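Local coordinates for inorganic pyrophosphatase (Neisseria gonorrhoeae, PDB 5TEA), which probably hydrolyses inorganic pyrophosphate to two phosphate ions with the help of magnesium, working as a homohexamer, at residues I54-A57 with I58-K61; L135-Q138 with L139-Q142; K141-E144 with F145-H149; L153-A156 with G157-V161. One frame throughout, in Å; residues are numbered along the deposited sequence.

Contact 1. Residues I54-A57 with I58-K61; sequences IEPA and IFAK. Unlike the reference sequence in segment 54-57: Ile-54 (reference Val).
Pro-56 and Phe-59 close a type I beta turn: Ala-57 and Ile-58 at its corners have near-helical backbone angles, and Phe-59 N donates to Pro-56 O at 2.8 Å. The N-H comes in from above the carbonyl plane, 51° out of it and not along a lone pair. A weak bond from Ala-60 N to Ala-57 O, 3.4 Å, carries the same winding one residue further. This compact corner redirects the chain after strand 48-54 on its way to strand 64-67. The side chains of Pro-56, Ile-58 and Phe-59, all members of the turn, gather into a small apolar cluster. The proline ring meets the phenyl group at a slant, with Pro-56 CB 3.7 Å from Phe-59 CD2 and its CG slightly further off. Ile-58 has CG1 lodged between its own backbone N and carbonyl carbon (chi1 56°), which carries that carbon over the centre of the Phe-59 ring, 3.9 Å above its plane. The same Ile-58 CG1 comes within 4.1 Å of Pro-56 CB, linking all three residues. Much of the turn faces other subunits: Phe-59 packs edge-to-face with Phe-145 of a neighbouring subunit, whose Gln-142 OE1 bonds to Ile-58 N, while Ala-57 N bonds to Asn-124 OD1 of another. At the base of the loop, Glu-55 forms a salt bridge with Arg-53, predicted to bind substrate, and Lys-61 NZ bonds to His-146 NE2. Glu-55 OE2 and Lys-61 NZ remain 5.2 Å apart, opposite charges that may attract though the two atoms do not touch.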
ATOM      1  N   ILE B  54      -0.047  20.605  -1.659  1.00 19.00           N
ATOM      2  CA  ILE B  54      -0.708  19.493  -0.987  1.00 19.04           C
ATOM      3  C   ILE B  54      -2.161  19.877  -0.736  1.00 19.53           C
ATOM      4  O   ILE B  54      -2.439  20.924  -0.135  1.00 21.21           O
ATOM      5  CB  ILE B  54      -0.006  19.151   0.342  1.00 16.96           C
ATOM      6  CG1 ILE B  54       1.518  19.026   0.149  1.00 20.19           C
ATOM      7  CG2 ILE B  54      -0.625  17.875   0.947  1.00 19.99           C
ATOM      8  CD1 ILE B  54       1.976  17.815  -0.641  1.00 18.92           C
ATOM      9  N   GLU B  55      -3.096  19.029  -1.188  1.00 19.70           N
ATOM     10  CA  GLU B  55      -4.514  19.272  -0.953  1.00 21.37           C
ATOM     11  C   GLU B  55      -4.939  18.619   0.357  1.00 20.14           C
ATOM     12  O   GLU B  55      -4.241  17.746   0.864  1.00 18.14           O
ATOM     13  CB  GLU B  55      -5.337  18.701  -2.109  1.00 24.09           C
ATOM     14  CG  GLU B  55      -4.990  19.275  -3.482  1.00 28.17           C
ATOM     15  CD  GLU B  55      -5.649  20.607  -3.762  1.00 41.29           C
ATOM     16  OE1 GLU B  55      -5.948  21.345  -2.800  1.00 41.55           O
ATOM     17  OE2 GLU B  55      -5.873  20.914  -4.956  1.00 49.73           O
ATOM     18  N   PRO B  56      -6.076  19.013   0.933  1.00 21.70           N
ATOM     19  CA  PRO B  56      -6.590  18.287   2.104  1.00 20.82           C
ATOM     20  C   PRO B  56      -6.736  16.796   1.807  1.00 21.28           C
ATOM     21  O   PRO B  56      -7.229  16.396   0.750  1.00 17.64           O
ATOM     22  CB  PRO B  56      -7.952  18.947   2.360  1.00 19.23           C
ATOM     23  CG  PRO B  56      -7.780  20.345   1.799  1.00 22.89           C
ATOM     24  CD  PRO B  56      -6.947  20.146   0.562  1.00 24.07           C
ATOM     25  N   ALA B  57      -6.276  15.971   2.751  1.00 19.36           N
ATOM     26  CA  ALA B  57      -6.310  14.527   2.582  1.00 21.76           C
ATOM     27  C   ALA B  57      -7.723  14.007   2.351  1.00 21.02           C
ATOM     28  O   ALA B  57      -7.905  13.020   1.636  1.00 20.64           O
ATOM     29  CB  ALA B  57      -5.684  13.842   3.802  1.00 25.44           C
ATOM     30  N   ILE B  58      -8.735  14.656   2.932  1.00 21.61           N
ATOM     31  CA  ILE B  58     -10.107  14.225   2.706  1.00 23.48           C
ATOM     32  C   ILE B  58     -10.555  14.461   1.276  1.00 23.34           C
ATOM     33  O   ILE B  58     -11.608  13.960   0.881  1.00 26.01           O
ATOM     34  CB  ILE B  58     -11.090  14.938   3.654  1.00 22.45           C
ATOM     35  CG1 ILE B  58     -10.950  16.456   3.513  1.00 19.87           C
ATOM     36  CG2 ILE B  58     -10.842  14.505   5.107  1.00 21.33           C
ATOM     37  CD1 ILE B  58     -12.077  17.217   4.149  1.00 22.04           C
ATOM     38  N   PHE B  59      -9.786  15.214   0.494  1.00 25.41           N
ATOM     39  CA  PHE B  59     -10.117  15.502  -0.897  1.00 19.77           C
ATOM     40  C   PHE B  59      -9.114  14.868  -1.861  1.00 19.58           C
ATOM     41  O   PHE B  59      -8.712  15.482  -2.852  1.00 22.51           O
ATOM     42  CB  PHE B  59     -10.201  17.010  -1.126  1.00 21.03           C
ATOM     43  CG  PHE B  59     -11.298  17.688  -0.345  1.00 19.40           C
ATOM     44  CD1 PHE B  59     -12.567  17.130  -0.280  1.00 25.55           C
ATOM     45  CD2 PHE B  59     -11.056  18.877   0.339  1.00 20.41           C
ATOM     46  CE1 PHE B  59     -13.584  17.748   0.418  1.00 22.70           C
ATOM     47  CE2 PHE B  59     -12.076  19.507   1.045  1.00 22.86           C
ATOM     48  CZ  PHE B  59     -13.338  18.938   1.098  1.00 22.55           C
ATOM     49  N   ALA B  60      -8.710  13.627  -1.598  1.00 21.32           N
ATOM     50  CA  ALA B  60      -7.915  12.888  -2.571  1.00 19.69           C
ATOM     51  C   ALA B  60      -8.698  12.756  -3.870  1.00 20.17           C
ATOM     52  O   ALA B  60      -9.930  12.672  -3.868  1.00 22.25           O
ATOM     53  CB  ALA B  60      -7.550  11.499  -2.043  1.00 23.13           C
ATOM     54  N   LYS B  61      -7.983  12.772  -4.988  1.00 20.26           N
ATOM     55  CA  LYS B  61      -8.654  12.687  -6.284  1.00 21.39           C
ATOM     56  C   LYS B  61      -9.421  11.372  -6.393  1.00 20.34           C
ATOM     57  O   LYS B  61      -8.851  10.304  -6.127  1.00 19.31           O
ATOM     58  CB  LYS B  61      -7.652  12.789  -7.437  1.00 21.94           C
ATOM     59  CG  LYS B  61      -7.054  14.163  -7.636  1.00 30.67           C
ATOM     60  CD  LYS B  61      -8.132  15.205  -7.954  1.00 40.89           C
ATOM     61  CE  LYS B  61      -7.861  16.536  -7.245  1.00 47.16           C
ATOM     62  NZ  LYS B  61      -9.040  17.463  -7.279  1.00 49.04           N
TER

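Contact 2. Residues L135-Q138 with L139-Q142; sequences LPQQ and LIKQ
Gln-138 sends CG away from its own backbone N (chi1 -173°) and then bends at chi2 (81°), while Lys-141 folds at both its second and third torsions; between them these turns lay Gln-138 OE1 3.7 Å from Lys-141 CE. The two side chains pass at a slant, and a water bridges their polar ends, donating to Gln-138 OE1 at 2.6 Å and accepting a weak bond from Lys-141 NZ at 3.0 Å. Gln-138 NE2 is held by Arg-123 O of one neighbouring subunit, and Lys-141 NZ by Leu-153 O of another. One turn earlier the chain enters the helix with Pro-136 as N-cap. Its carbonyl oxygen receives Leu-139 N at 2.9 Å and, weakly, Ile-140 N. Leu-135 and Ile-140, which flank this cap, form a hydrophobic staple: Leu-135 CD1 meets Ile-140 CD1 at 3.7 Å, the side chains crossing at about a right angle. Gln-137 turns back to bond through NE2 to Leu-135 O, 2.8 Å away and nearly within the amide plane, thereby fixing the carbonyl that leads into the cap; the same nitrogen also bonds to Leu-132 O. The staple rests on Tyr-129 and Leu-132 of the preceding loop, and from here helix 137-149 runs on towards the connection that enters strand 159-165.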
ATOM      1  N   LEU B 135     -20.956   3.106 -15.966  1.00 19.78           N
ATOM      2  CA  LEU B 135     -20.328   3.192 -14.647  1.00 15.46           C
ATOM      3  C   LEU B 135     -21.383   3.062 -13.553  1.00 17.03           C
ATOM      4  O   LEU B 135     -22.550   3.387 -13.770  1.00 24.48           O
ATOM      5  CB  LEU B 135     -19.610   4.538 -14.495  1.00 20.81           C
ATOM      6  CG  LEU B 135     -18.485   4.870 -15.464  1.00 22.52           C
ATOM      7  CD1 LEU B 135     -17.972   6.288 -15.230  1.00 24.53           C
ATOM      8  CD2 LEU B 135     -17.372   3.858 -15.296  1.00 24.89           C
ATOM      9  N   PRO B 136     -21.003   2.607 -12.354  1.00 21.11           N
ATOM     10  CA  PRO B 136     -21.938   2.705 -11.227  1.00 23.87           C
ATOM     11  C   PRO B 136     -22.299   4.167 -11.012  1.00 23.22           C
ATOM     12  O   PRO B 136     -21.430   5.042 -10.969  1.00 24.01           O
ATOM     13  CB  PRO B 136     -21.161   2.127 -10.033  1.00 21.86           C
ATOM     14  CG  PRO B 136     -19.854   1.679 -10.544  1.00 22.73           C
ATOM     15  CD  PRO B 136     -19.795   1.835 -12.033  1.00 24.66           C
ATOM     16  N   GLN B 137     -23.597   4.433 -10.918  1.00 21.01           N
ATOM     17  CA  GLN B 137     -24.025   5.818 -10.835  1.00 20.24           C
ATOM     18  C   GLN B 137     -23.583   6.446  -9.522  1.00 18.13           C
ATOM     19  O   GLN B 137     -23.379   7.659  -9.463  1.00 18.96           O
ATOM     20  CB  GLN B 137     -25.536   5.895 -11.034  1.00 30.93           C
ATOM     21  CG  GLN B 137     -25.940   5.416 -12.437  1.00 37.48           C
ATOM     22  CD  GLN B 137     -25.260   6.216 -13.562  1.00 43.23           C
ATOM     23  OE1 GLN B 137     -25.768   7.262 -13.976  1.00 51.20           O
ATOM     24  NE2 GLN B 137     -24.104   5.730 -14.051  1.00 26.77           N
ATOM     25  N   GLN B 138     -23.363   5.629  -8.493  1.00 22.27           N
ATOM     26  CA  GLN B 138     -22.815   6.144  -7.240  1.00 21.64           C
ATOM     27  C   GLN B 138     -21.378   6.642  -7.410  1.00 21.80           C
ATOM     28  O   GLN B 138     -20.944   7.553  -6.687  1.00 20.66           O
ATOM     29  CB  GLN B 138     -22.901   5.056  -6.168  1.00 21.02           C
ATOM     30  CG  GLN B 138     -22.526   5.491  -4.756  1.00 24.41           C
ATOM     31  CD  GLN B 138     -23.660   6.212  -4.028  1.00 27.85           C
ATOM     32  OE1 GLN B 138     -24.568   6.764  -4.656  1.00 27.82           O
ATOM     33  NE2 GLN B 138     -23.621   6.185  -2.687  1.00 25.82           N
ATOM     34  N   LEU B 139     -20.615   6.064  -8.342  1.00 20.14           N
ATOM     35  CA  LEU B 139     -19.283   6.613  -8.594  1.00 20.95           C
ATOM     36  C   LEU B 139     -19.388   8.008  -9.192  1.00 21.22           C
ATOM     37  O   LEU B 139     -18.639   8.914  -8.820  1.00 15.89           O
ATOM     38  CB  LEU B 139     -18.479   5.702  -9.524  1.00 19.05           C
ATOM     39  CG  LEU B 139     -17.186   6.327 -10.076  1.00 19.89           C
ATOM     40  CD1 LEU B 139     -16.168   6.564  -8.946  1.00 26.75           C
ATOM     41  CD2 LEU B 139     -16.580   5.487 -11.180  1.00 24.16           C
ATOM     42  N   ILE B 140     -20.316   8.193 -10.127  1.00 17.63           N
ATOM     43  CA  ILE B 140     -20.544   9.522 -10.681  1.00 19.02           C
ATOM     44  C   ILE B 140     -20.920  10.501  -9.572  1.00 19.30           C
ATOM     45  O   ILE B 140     -20.400  11.618  -9.504  1.00 21.08           O
ATOM     46  CB  ILE B 140     -21.629   9.471 -11.771  1.00 18.60           C
ATOM     47  CG1 ILE B 140     -21.286   8.444 -12.864  1.00 21.72           C
ATOM     48  CG2 ILE B 140     -21.828  10.861 -12.360  1.00 22.75           C
ATOM     49  CD1 ILE B 140     -20.152   8.849 -13.755  1.00 29.76           C
ATOM     50  N   LYS B 141     -21.831  10.101  -8.686  1.00 18.05           N
ATOM     51  CA  LYS B 141     -22.240  11.013  -7.619  1.00 20.62           C
ATOM     52  C   LYS B 141     -21.072  11.363  -6.696  1.00 20.71           C
ATOM     53  O   LYS B 141     -21.014  12.487  -6.170  1.00 20.90           O
ATOM     54  CB  LYS B 141     -23.383  10.405  -6.806  1.00 23.50           C
ATOM     55  CG  LYS B 141     -24.630  10.079  -7.602  1.00 37.53           C
ATOM     56  CD  LYS B 141     -25.896  10.469  -6.843  1.00 45.46           C
ATOM     57  CE  LYS B 141     -25.764  10.192  -5.346  1.00 43.33           C
ATOM     58  NZ  LYS B 141     -26.941  10.676  -4.546  1.00 40.11           N
ATOM     59  N   GLN B 142     -20.150  10.419  -6.477  1.00 17.81           N
ATOM     60  CA  GLN B 142     -18.971  10.706  -5.655  1.00 18.60           C
ATOM     61  C   GLN B 142     -18.047  11.699  -6.351  1.00 19.46           C
ATOM     62  O   GLN B 142     -17.511  12.616  -5.716  1.00 18.21           O
ATOM     63  CB  GLN B 142     -18.200   9.416  -5.341  1.00 16.60           C
ATOM     64  CG  GLN B 142     -18.904   8.442  -4.421  1.00 16.63           C
ATOM     65  CD  GLN B 142     -18.013   7.264  -4.054  1.00 21.49           C
ATOM     66  OE1 GLN B 142     -16.925   7.443  -3.489  1.00 20.47           O
ATOM     67  NE2 GLN B 142     -18.465   6.055  -4.373  1.00 19.80           N
TER
HETATM   68  O   HOH W   1     -26.765   7.771  -3.750  1.00 40.90           O

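Contact 3. Residues K141-E144 with F145-H149; sequences KQIE and FHFNH
The C-terminal half of helix 137-149 packs across the main beta sheet, meeting strands 80-83, 94-107 and 159-165, and contacts between residues four apart line its faces. On the sheet side, Ile-143 and Phe-147 lie alongside each other. Ile-143 CG2 reaches the ring edge in its plane, 3.8 Å from Phe-147 CD2, and Ile-143 O approaches the same edge, 3.3 Å from CD2. This oxygen also accepts Phe-147 N in a regular helical bond, one of four that join the segments. His-146 places CD2 over the centre of the Phe-147 ring, 3.6 Å above its plane. Where the helix faces a neighbouring subunit, His-149 CD2 covers the centre of the Phe-145 ring at 3.4 Å above its plane, and Phe-145 packs on Asp-152 of that subunit. Glu-144 and Asn-148 point the same way, their carboxylate and amide planes 84° apart. With chi1 -175°, the glutamate extends out beside the asparagine, leaving Glu-144 CG 3.6 Å from Asn-148 ND2. A water joins their ends, donating to Glu-144 OE2 at 3.1 Å and accepting from Asn-148 ND2 at 2.8 Å. Glu-144 OE1 bonds to Trp-164 NE1, and Asn-148 OD1 to Val-161 N. The carboxylate is thus gripped through both oxygens, and these partners are consistent with an amide set with OD1 towards strand 159-165 and ND2 towards the water.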
ATOM      1  N   LYS B 141     -21.831  10.101  -8.686  1.00 18.05           N
ATOM      2  CA  LYS B 141     -22.240  11.013  -7.619  1.00 20.62           C
ATOM      3  C   LYS B 141     -21.072  11.363  -6.696  1.00 20.71           C
ATOM      4  O   LYS B 141     -21.014  12.487  -6.170  1.00 20.90           O
ATOM      5  CB  LYS B 141     -23.383  10.405  -6.806  1.00 23.50           C
ATOM      6  CG  LYS B 141     -24.630  10.079  -7.602  1.00 37.53           C
ATOM      7  CD  LYS B 141     -25.896  10.469  -6.843  1.00 45.46           C
ATOM      8  CE  LYS B 141     -25.764  10.192  -5.346  1.00 43.33           C
ATOM      9  NZ  LYS B 141     -26.941  10.676  -4.546  1.00 40.11           N
ATOM     10  N   GLN B 142     -20.150  10.419  -6.477  1.00 17.81           N
ATOM     11  CA  GLN B 142     -18.971  10.706  -5.655  1.00 18.60           C
ATOM     12  C   GLN B 142     -18.047  11.699  -6.351  1.00 19.46           C
ATOM     13  O   GLN B 142     -17.511  12.616  -5.716  1.00 18.21           O
ATOM     14  CB  GLN B 142     -18.200   9.416  -5.341  1.00 16.60           C
ATOM     15  CG  GLN B 142     -18.904   8.442  -4.421  1.00 16.63           C
ATOM     16  CD  GLN B 142     -18.013   7.264  -4.054  1.00 21.49           C
ATOM     17  OE1 GLN B 142     -16.925   7.443  -3.489  1.00 20.47           O
ATOM     18  NE2 GLN B 142     -18.465   6.055  -4.373  1.00 19.80           N
ATOM     19  N   ILE B 143     -17.852  11.529  -7.660  1.00 16.82           N
ATOM     20  CA  ILE B 143     -17.032  12.464  -8.418  1.00 17.77           C
ATOM     21  C   ILE B 143     -17.667  13.842  -8.397  1.00 17.86           C
ATOM     22  O   ILE B 143     -16.982  14.859  -8.250  1.00 18.99           O
ATOM     23  CB  ILE B 143     -16.850  11.964  -9.866  1.00 16.36           C
ATOM     24  CG1 ILE B 143     -16.112  10.615  -9.894  1.00 19.67           C
ATOM     25  CG2 ILE B 143     -16.117  13.017 -10.699  1.00 17.14           C
ATOM     26  CD1 ILE B 143     -16.053   9.997 -11.281  1.00 19.75           C
ATOM     27  N   GLU B 144     -18.990  13.888  -8.549  1.00 15.71           N
ATOM     28  CA  GLU B 144     -19.701  15.160  -8.496  1.00 20.71           C
ATOM     29  C   GLU B 144     -19.507  15.825  -7.144  1.00 21.30           C
ATOM     30  O   GLU B 144     -19.219  17.026  -7.066  1.00 18.23           O
ATOM     31  CB  GLU B 144     -21.185  14.944  -8.780  1.00 19.43           C
ATOM     32  CG  GLU B 144     -21.991  16.240  -8.868  1.00 26.95           C
ATOM     33  CD  GLU B 144     -23.403  16.015  -9.376  1.00 32.56           C
ATOM     34  OE1 GLU B 144     -23.604  15.114 -10.215  1.00 29.12           O
ATOM     35  OE2 GLU B 144     -24.317  16.735  -8.930  1.00 34.36           O
ATOM     36  N   PHE B 145     -19.657  15.057  -6.063  1.00 17.79           N
ATOM     37  CA  PHE B 145     -19.485  15.648  -4.738  1.00 21.83           C
ATOM     38  C   PHE B 145     -18.075  16.186  -4.564  1.00 17.17           C
ATOM     39  O   PHE B 145     -17.882  17.291  -4.028  1.00 21.68           O
ATOM     40  CB  PHE B 145     -19.802  14.631  -3.639  1.00 19.69           C
ATOM     41  CG  PHE B 145     -19.730  15.220  -2.240  1.00 21.06           C
ATOM     42  CD1 PHE B 145     -18.507  15.364  -1.592  1.00 19.44           C
ATOM     43  CD2 PHE B 145     -20.882  15.645  -1.589  1.00 22.48           C
ATOM     44  CE1 PHE B 145     -18.437  15.924  -0.330  1.00 20.18           C
ATOM     45  CE2 PHE B 145     -20.821  16.200  -0.311  1.00 21.82           C
ATOM     46  CZ  PHE B 145     -19.593  16.334   0.316  1.00 23.39           C
ATOM     47  N   HIS B 146     -17.077  15.406  -4.986  1.00 15.11           N
ATOM     48  CA  HIS B 146     -15.689  15.829  -4.875  1.00 19.79           C
ATOM     49  C   HIS B 146     -15.486  17.196  -5.510  1.00 20.42           C
ATOM     50  O   HIS B 146     -14.954  18.115  -4.882  1.00 19.00           O
ATOM     51  CB  HIS B 146     -14.747  14.799  -5.524  1.00 15.58           C
ATOM     52  CG  HIS B 146     -13.320  15.255  -5.568  1.00 15.80           C
ATOM     53  ND1 HIS B 146     -12.471  15.158  -4.484  1.00 18.58           N
ATOM     54  CD2 HIS B 146     -12.615  15.881  -6.538  1.00 16.24           C
ATOM     55  CE1 HIS B 146     -11.294  15.671  -4.802  1.00 21.75           C
ATOM     56  NE2 HIS B 146     -11.362  16.132  -6.039  1.00 19.49           N
ATOM     57  N   PHE B 147     -15.882  17.341  -6.770  1.00 17.19           N
ATOM     58  CA  PHE B 147     -15.565  18.582  -7.457  1.00 19.85           C
ATOM     59  C   PHE B 147     -16.450  19.737  -7.019  1.00 18.12           C
ATOM     60  O   PHE B 147     -16.054  20.889  -7.199  1.00 19.22           O
ATOM     61  CB  PHE B 147     -15.625  18.369  -8.983  1.00 17.05           C
ATOM     62  CG  PHE B 147     -14.406  17.672  -9.506  1.00 16.17           C
ATOM     63  CD1 PHE B 147     -13.206  18.359  -9.632  1.00 21.00           C
ATOM     64  CD2 PHE B 147     -14.432  16.307  -9.795  1.00 14.17           C
ATOM     65  CE1 PHE B 147     -12.038  17.715 -10.060  1.00 22.60           C
ATOM     66  CE2 PHE B 147     -13.261  15.652 -10.217  1.00 16.48           C
ATOM     67  CZ  PHE B 147     -12.079  16.358 -10.369  1.00 23.09           C
ATOM     68  N   ASN B 148     -17.625  19.458  -6.443  1.00 16.84           N
ATOM     69  CA  ASN B 148     -18.459  20.509  -5.866  1.00 17.06           C
ATOM     70  C   ASN B 148     -17.912  21.032  -4.542  1.00 18.62           C
ATOM     71  O   ASN B 148     -18.281  22.137  -4.123  1.00 20.15           O
ATOM     72  CB  ASN B 148     -19.888  19.987  -5.630  1.00 17.15           C
ATOM     73  CG  ASN B 148     -20.741  20.041  -6.887  1.00 25.73           C
ATOM     74  OD1 ASN B 148     -20.434  20.788  -7.813  1.00 23.73           O
ATOM     75  ND2 ASN B 148     -21.837  19.280  -6.906  1.00 18.85           N
ATOM     76  N   HIS B 149     -17.028  20.283  -3.888  1.00 18.18           N
ATOM     77  CA  HIS B 149     -16.639  20.623  -2.526  1.00 19.67           C
ATOM     78  C   HIS B 149     -15.137  20.685  -2.255  1.00 25.79           C
ATOM     79  O   HIS B 149     -14.748  20.997  -1.120  1.00 21.81           O
ATOM     80  CB  HIS B 149     -17.276  19.613  -1.563  1.00 20.40           C
ATOM     81  CG  HIS B 149     -18.765  19.722  -1.487  1.00 24.52           C
ATOM     82  ND1 HIS B 149     -19.396  20.688  -0.735  1.00 27.93           N
ATOM     83  CD2 HIS B 149     -19.747  19.013  -2.093  1.00 24.92           C
ATOM     84  CE1 HIS B 149     -20.706  20.555  -0.863  1.00 29.12           C
ATOM     85  NE2 HIS B 149     -20.946  19.547  -1.683  1.00 27.60           N
TER
HETATM   86  O   HOH W   2     -23.684  19.745  -8.998  1.00 24.62           O

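Contact 4. Residues L153-A156 with G157-V161; sequences LKKA and GTTKV
Lys-155 NZ donates to a water at 2.7 Å, and the same water accepts Thr-159 N at 3.2 Å, so one solvent molecule joins the lysine tip to the first residue of strand 159-165. The lysine reaches it fully stretched: CG stands opposite the backbone N (chi1 -160°), and the chain stays extended all the way to NZ. On the way it runs along the carbonyl of Gly-157, with Lys-155 CG 3.5 Å and Lys-155 CE 3.3 Å from Gly-157 O. Further out, Lys-155 CE comes within 3.6 Å of Thr-159 OG1, the side chains meeting at a slant. That hydroxyl is held by Asn-148 O, the carbonyl of the penultimate helix residue, so the threonine pins the start of the strand to the end of the helix while the lysine touches it through carbon alone. The backbone between them is drawn out, with Gly-157 almost fully extended (phi -175°, psi 171°). Parts of this surface are ill defined: Ala-156 is poorly ordered, Lys-154 is modelled only to CB, and Lys-155 through Thr-158 touch a crystal neighbour, which may influence their pose. Beyond Gly-157 the chain becomes regular as Thr-158 and Lys-160 bond through their backbones to Asp-108 and Val-106. The whole is a helix-to-strand connection, an exposed loop carrying the chain from helix 137-149 into antiparallel pairing with strand 94-107.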
ATOM      1  N   LEU B 153     -12.597  24.237   2.085  1.00 30.92           N
ATOM      2  CA  LEU B 153     -11.929  24.699   3.297  1.00 33.09           C
ATOM      3  C   LEU B 153     -11.512  26.163   3.199  1.00 44.13           C
ATOM      4  O   LEU B 153     -11.335  26.811   4.231  1.00 40.42           O
ATOM      5  CB  LEU B 153     -10.726  23.811   3.624  1.00 33.37           C
ATOM      6  CG  LEU B 153     -11.104  22.368   3.966  1.00 33.04           C
ATOM      7  CD1 LEU B 153      -9.910  21.628   4.535  1.00 33.49           C
ATOM      8  CD2 LEU B 153     -12.264  22.325   4.943  1.00 36.03           C
ATOM      9  N   LYS B 154     -11.386  26.708   1.981  1.00 40.64           N
ATOM     10  CA  LYS B 154     -11.113  28.133   1.760  1.00 42.60           C
ATOM     11  C   LYS B 154     -11.610  28.468   0.348  1.00 43.44           C
ATOM     12  O   LYS B 154     -10.851  28.526  -0.622  1.00 48.36           O
ATOM     13  CB  LYS B 154      -9.635  28.476   1.921  1.00 58.90           C
ATOM     14  N   LYS B 155     -12.912  28.710   0.237  1.00 41.15           N
ATOM     15  CA  LYS B 155     -13.597  28.706  -1.057  1.00 39.96           C
ATOM     16  C   LYS B 155     -13.733  30.129  -1.596  1.00 54.38           C
ATOM     17  O   LYS B 155     -14.558  30.909  -1.109  1.00 63.43           O
ATOM     18  CB  LYS B 155     -14.964  28.049  -0.921  1.00 36.30           C
ATOM     19  CG  LYS B 155     -15.541  27.572  -2.261  1.00 34.49           C
ATOM     20  CD  LYS B 155     -16.964  27.118  -2.092  1.00 45.52           C
ATOM     21  CE  LYS B 155     -17.665  27.003  -3.433  1.00 39.09           C
ATOM     22  NZ  LYS B 155     -19.094  26.644  -3.251  1.00 38.82           N
ATOM     23  N   ALA B 156     -12.950  30.455  -2.627  1.00 55.03           N
ATOM     24  CA  ALA B 156     -12.898  31.806  -3.177  1.00 62.19           C
ATOM     25  C   ALA B 156     -13.775  32.002  -4.412  1.00 58.60           C
ATOM     26  O   ALA B 156     -13.804  33.109  -4.961  1.00 59.44           O
ATOM     27  CB  ALA B 156     -11.450  32.186  -3.515  1.00 66.63           C
ATOM     28  N   GLY B 157     -14.485  30.972  -4.855  1.00 35.08           N
ATOM     29  CA  GLY B 157     -15.272  31.054  -6.071  1.00 34.23           C
ATOM     30  C   GLY B 157     -16.065  29.784  -6.268  1.00 31.01           C
ATOM     31  O   GLY B 157     -15.881  28.791  -5.561  1.00 29.40           O
ATOM     32  N   THR B 158     -16.955  29.830  -7.257  1.00 30.42           N
ATOM     33  CA  THR B 158     -17.802  28.687  -7.558  1.00 33.91           C
ATOM     34  C   THR B 158     -16.952  27.452  -7.845  1.00 33.24           C
ATOM     35  O   THR B 158     -15.879  27.551  -8.447  1.00 26.01           O
ATOM     36  CB  THR B 158     -18.696  29.017  -8.756  1.00 28.08           C
ATOM     37  OG1 THR B 158     -19.676  29.994  -8.367  1.00 30.25           O
ATOM     38  CG2 THR B 158     -19.390  27.764  -9.285  1.00 28.19           C
ATOM     39  N   THR B 159     -17.405  26.305  -7.333  1.00 23.71           N
ATOM     40  CA  THR B 159     -16.981  24.977  -7.774  1.00 22.53           C
ATOM     41  C   THR B 159     -18.287  24.223  -8.009  1.00 27.77           C
ATOM     42  O   THR B 159     -18.898  23.740  -7.052  1.00 25.88           O
ATOM     43  CB  THR B 159     -16.099  24.244  -6.743  1.00 22.97           C
ATOM     44  OG1 THR B 159     -16.784  24.160  -5.477  1.00 25.96           O
ATOM     45  CG2 THR B 159     -14.763  24.966  -6.547  1.00 25.79           C
ATOM     46  N   LYS B 160     -18.736  24.130  -9.262  1.00 19.75           N
ATOM     47  CA  LYS B 160     -20.076  23.618  -9.526  1.00 23.58           C
ATOM     48  C   LYS B 160     -20.078  22.713 -10.741  1.00 21.03           C
ATOM     49  O   LYS B 160     -19.763  23.156 -11.850  1.00 18.63           O
ATOM     50  CB  LYS B 160     -21.082  24.748  -9.737  1.00 26.85           C
ATOM     51  CG  LYS B 160     -22.502  24.261  -9.989  1.00 29.78           C
ATOM     52  CD  LYS B 160     -22.954  23.315  -8.885  1.00 31.20           C
ATOM     53  CE  LYS B 160     -24.442  22.976  -9.005  1.00 37.98           C
ATOM     54  NZ  LYS B 160     -24.858  21.973  -7.970  1.00 44.20           N
ATOM     55  N   VAL B 161     -20.486  21.468 -10.535  1.00 18.16           N
ATOM     56  CA  VAL B 161     -20.777  20.558 -11.640  1.00 15.97           C
ATOM     57  C   VAL B 161     -22.164  20.886 -12.176  1.00 21.71           C
ATOM     58  O   VAL B 161     -23.165  20.746 -11.463  1.00 22.12           O
ATOM     59  CB  VAL B 161     -20.691  19.093 -11.194  1.00 19.65           C
ATOM     60  CG1 VAL B 161     -21.093  18.181 -12.367  1.00 19.16           C
ATOM     61  CG2 VAL B 161     -19.271  18.766 -10.659  1.00 20.39           C
TER
HETATM   62  O   HOH W   3     -20.166  26.594  -5.762  1.00 21.24           O

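Overall arrangement
Read from the N terminus, the contacts follow one another, none enclosing another, though contact 3 begins on the segment that ends contact 2. Contact 1 closes the turn after strand 48-54. Contact 2 starts helix 137-149 and contact 3 finishes it, the two sharing Lys-141 and Gln-142. Contact 4 shapes the loop from this helix into strand 159-165. In space, contact 3 is the middle piece: its His-146 and His-149 pack against Phe-59 of contact 1, and its Asn-148 bonds to Thr-159 and Val-161 of contact 4. Leu-153 also rests on Pro-56, bringing contacts 4 and 1 together. Contacts 1, 2 and 3 all touch the same neighbouring subunit, tying turn and helix into the hexamer.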